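Local coordinates for acetaldehyde dehydrogenase (Acetylating) (Geobacillus thermoglucosidasius, PDB 5J78), which catalyses the NAD-dependent, coenzyme A-acylating oxidation of acetaldehyde to acetyl-CoA, a reaction probably run in reverse during ethanol-forming fermentation, at residues 307-312 with 357-362. Residues are numbered along the deposited sequence; the frame is centred on the assembly and turned at random.
Sequences QKVASI and YPFSIE
F359 reaches from its loop to the helix at V309 and A310, a worked example of how one aromatic side chain can join two segments, here 307-312 and 357-362, with no hydrogen bond between them. The far end of the ring does the touching. Its CE2 lies 3.6 Å from CB of A310, while CZ comes 3.8 Å from CG1 of V309, so neighbouring ring carbons meet successive helix residues. The V309 side chain runs roughly perpendicular to that of F359, and V309 turns the touching branch to the ring by setting CG1 anti to its backbone N (chi1 172°). On the loop side, F359 has CG anti to its own carbonyl carbon (chi1 -80°), which sends the ring out to the helix.

The tight side of the contact is that of V309 and F359, both buried; A310 bridges it to the more open edge at P358, where the fit is looser. There CG of the proline ring stands 3.8 Å from the carbonyl O of A310 and 4.3 Å from CB of A310. The solvent side of the helix carries K308 and S311, the latter folding its OG back onto O of Q307 at 2.6 Å. P358 and F359 occupy the middle of a type I beta turn: O of Y357 accepts hydrogen bonds from both N and OG of S360, the hydroxyl lying in the carbonyl plane on a lone pair. Cutting F359 back to an alanine is likely to open a gap beside V309 and A310, leaving P358 against A310 as the main contact between the two segments.

In the aldehyde dehydrogenase fold, the loop linking strands 345-349 and 367-373 of the parallel sheet packs against helix 303-313. V309 and F359 both rest on I367 of strand 367-373, and helix 328-335 adds A335 against V309.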
ATOM      1  N   GLN A 307       2.195 -34.544  26.478  1.00 36.24           N
ATOM      2  CA  GLN A 307       1.015 -33.774  26.146  1.00 31.87           C
ATOM      3  C   GLN A 307       0.963 -32.495  26.962  1.00 41.18           C
ATOM      4  O   GLN A 307       0.570 -31.451  26.447  1.00 33.47           O
ATOM      5  CB  GLN A 307      -0.243 -34.624  26.343  1.00 39.25           C
ATOM      6  CG  GLN A 307      -0.327 -35.836  25.381  1.00 56.36           C
ATOM      7  CD  GLN A 307       0.217 -35.554  23.956  1.00 76.44           C
ATOM      8  OE1 GLN A 307      -0.114 -34.539  23.335  1.00 57.85           O
ATOM      9  NE2 GLN A 307       1.054 -36.461  23.445  1.00 68.21           N
ATOM     10  N   LYS A 308       1.402 -32.547  28.214  1.00 34.38           N
ATOM     11  CA  LYS A 308       1.458 -31.326  29.011  1.00 32.48           C
ATOM     12  C   LYS A 308       2.479 -30.343  28.437  1.00 40.73           C
ATOM     13  O   LYS A 308       2.195 -29.149  28.315  1.00 38.05           O
ATOM     14  CB  LYS A 308       1.791 -31.643  30.469  1.00 41.73           C
ATOM     15  CG  LYS A 308       0.598 -32.211  31.241  1.00 49.69           C
ATOM     16  CD  LYS A 308       0.948 -32.541  32.691  1.00 48.41           C
ATOM     17  CE  LYS A 308      -0.225 -33.176  33.418  1.00 53.37           C
ATOM     18  NZ  LYS A 308      -1.259 -32.170  33.802  1.00 73.58           N
ATOM     19  N   VAL A 309       3.665 -30.835  28.087  1.00 31.20           N
ATOM     20  CA  VAL A 309       4.686 -29.956  27.530  1.00 34.31           C
ATOM     21  C   VAL A 309       4.206 -29.405  26.165  1.00 28.74           C
ATOM     22  O   VAL A 309       4.350 -28.214  25.895  1.00 37.94           O
ATOM     23  CB  VAL A 309       6.038 -30.682  27.392  1.00 24.95           C
ATOM     24  CG1 VAL A 309       7.071 -29.808  26.625  1.00 25.38           C
ATOM     25  CG2 VAL A 309       6.577 -31.024  28.757  1.00 30.14           C
ATOM     26  N   ALA A 310       3.596 -30.258  25.341  1.00 35.07           N
ATOM     27  CA  ALA A 310       3.196 -29.869  23.991  1.00 23.60           C
ATOM     28  C   ALA A 310       2.227 -28.720  24.021  1.00 38.96           C
ATOM     29  O   ALA A 310       2.134 -27.955  23.062  1.00 42.90           O
ATOM     30  CB  ALA A 310       2.585 -31.026  23.241  1.00 27.42           C
ATOM     31  N   SER A 311       1.516 -28.594  25.131  1.00 31.50           N
ATOM     32  CA  SER A 311       0.474 -27.587  25.270  1.00 31.92           C
ATOM     33  C   SER A 311       1.029 -26.187  25.421  1.00 33.65           C
ATOM     34  O   SER A 311       0.337 -25.208  25.141  1.00 43.70           O
ATOM     35  CB  SER A 311      -0.403 -27.919  26.478  1.00 39.09           C
ATOM     36  OG  SER A 311      -0.853 -29.253  26.388  1.00 53.59           O
ATOM     37  N   ILE A 312       2.270 -26.093  25.886  1.00 32.52           N
ATOM     38  CA  ILE A 312       2.894 -24.793  26.076  1.00 36.08           C
ATOM     39  C   ILE A 312       4.015 -24.520  25.072  1.00 32.53           C
ATOM     40  O   ILE A 312       4.660 -23.479  25.146  1.00 31.27           O
ATOM     41  CB  ILE A 312       3.448 -24.654  27.513  1.00 42.03           C
ATOM     42  CG1 ILE A 312       4.573 -25.654  27.783  1.00 34.83           C
ATOM     43  CG2 ILE A 312       2.323 -24.843  28.525  1.00 29.63           C
ATOM     44  CD1 ILE A 312       5.495 -25.217  28.892  1.00 40.84           C
ATOM     45  N   TYR A 357       2.190 -30.646  15.126  1.00 40.11           N
ATOM     46  CA  TYR A 357       2.894 -31.558  16.019  1.00 32.51           C
ATOM     47  C   TYR A 357       4.021 -30.775  16.689  1.00 33.19           C
ATOM     48  O   TYR A 357       5.154 -30.747  16.197  1.00 24.73           O
ATOM     49  CB  TYR A 357       3.435 -32.751  15.257  1.00 32.05           C
ATOM     50  CG  TYR A 357       2.339 -33.619  14.695  1.00 49.54           C
ATOM     51  CD1 TYR A 357       1.777 -34.632  15.458  1.00 51.27           C
ATOM     52  CD2 TYR A 357       1.846 -33.418  13.411  1.00 41.91           C
ATOM     53  CE1 TYR A 357       0.766 -35.427  14.961  1.00 44.92           C
ATOM     54  CE2 TYR A 357       0.829 -34.215  12.904  1.00 46.93           C
ATOM     55  CZ  TYR A 357       0.300 -35.218  13.687  1.00 45.56           C
ATOM     56  OH  TYR A 357      -0.701 -36.015  13.198  1.00 63.24           O
ATOM     57  N   PRO A 358       3.701 -30.116  17.811  1.00 30.97           N
ATOM     58  CA  PRO A 358       4.601 -29.125  18.408  1.00 27.25           C
ATOM     59  C   PRO A 358       6.010 -29.614  18.701  1.00 24.81           C
ATOM     60  O   PRO A 358       6.910 -28.779  18.825  1.00 28.22           O
ATOM     61  CB  PRO A 358       3.886 -28.749  19.701  1.00 32.26           C
ATOM     62  CG  PRO A 358       2.442 -29.011  19.414  1.00 42.30           C
ATOM     63  CD  PRO A 358       2.435 -30.226  18.561  1.00 37.16           C
ATOM     64  N   PHE A 359       6.227 -30.918  18.801  1.00 26.15           N
ATOM     65  CA  PHE A 359       7.572 -31.391  19.076  1.00 29.86           C
ATOM     66  C   PHE A 359       8.409 -31.438  17.793  1.00 23.81           C
ATOM     67  O   PHE A 359       9.633 -31.513  17.855  1.00 21.49           O
ATOM     68  CB  PHE A 359       7.532 -32.759  19.761  1.00 36.78           C
ATOM     69  CG  PHE A 359       7.238 -32.683  21.236  1.00 27.58           C
ATOM     70  CD1 PHE A 359       8.241 -32.389  22.135  1.00 24.75           C
ATOM     71  CD2 PHE A 359       5.960 -32.898  21.721  1.00 33.87           C
ATOM     72  CE1 PHE A 359       7.979 -32.311  23.507  1.00 20.33           C
ATOM     73  CE2 PHE A 359       5.697 -32.818  23.080  1.00 42.94           C
ATOM     74  CZ  PHE A 359       6.713 -32.515  23.969  1.00 30.16           C
ATOM     75  N   SER A 360       7.759 -31.374  16.637  1.00 26.65           N
ATOM     76  CA  SER A 360       8.481 -31.440  15.369  1.00 27.00           C
ATOM     77  C   SER A 360       8.933 -30.061  14.863  1.00 20.06           C
ATOM     78  O   SER A 360       9.737 -30.001  13.937  1.00 27.16           O
ATOM     79  CB  SER A 360       7.632 -32.105  14.288  1.00 33.96           C
ATOM     80  OG  SER A 360       6.554 -31.271  13.926  1.00 32.10           O
ATOM     81  N   ILE A 361       8.423 -28.976  15.455  1.00 20.55           N
ATOM     82  CA  ILE A 361       8.804 -27.624  15.025  1.00 25.10           C
ATOM     83  C   ILE A 361      10.064 -27.136  15.741  1.00 27.11           C
ATOM     84  O   ILE A 361      10.630 -27.842  16.606  1.00 21.96           O
ATOM     85  CB  ILE A 361       7.649 -26.596  15.240  1.00 24.03           C
ATOM     86  CG1 ILE A 361       7.404 -26.272  16.730  1.00 24.58           C
ATOM     87  CG2 ILE A 361       6.371 -27.114  14.599  1.00 30.89           C
ATOM     88  CD1 ILE A 361       6.612 -24.982  16.965  1.00 20.37           C
ATOM     89  N   GLU A 362      10.503 -25.933  15.360  1.00 17.91           N
ATOM     90  CA  GLU A 362      11.674 -25.306  15.943  1.00 21.41           C
ATOM     91  C   GLU A 362      11.276 -24.813  17.326  1.00 21.51           C
ATOM     92  O   GLU A 362      10.335 -24.027  17.467  1.00 18.55           O
ATOM     93  CB  GLU A 362      12.198 -24.137  15.076  1.00 19.82           C
ATOM     94  CG  GLU A 362      13.572 -23.644  15.538  1.00 21.61           C
ATOM     95  CD  GLU A 362      14.014 -22.309  14.959  1.00 28.74           C
ATOM     96  OE1 GLU A 362      13.195 -21.596  14.340  1.00 21.94           O
ATOM     97  OE2 GLU A 362      15.214 -21.984  15.132  1.00 21.33           O
TER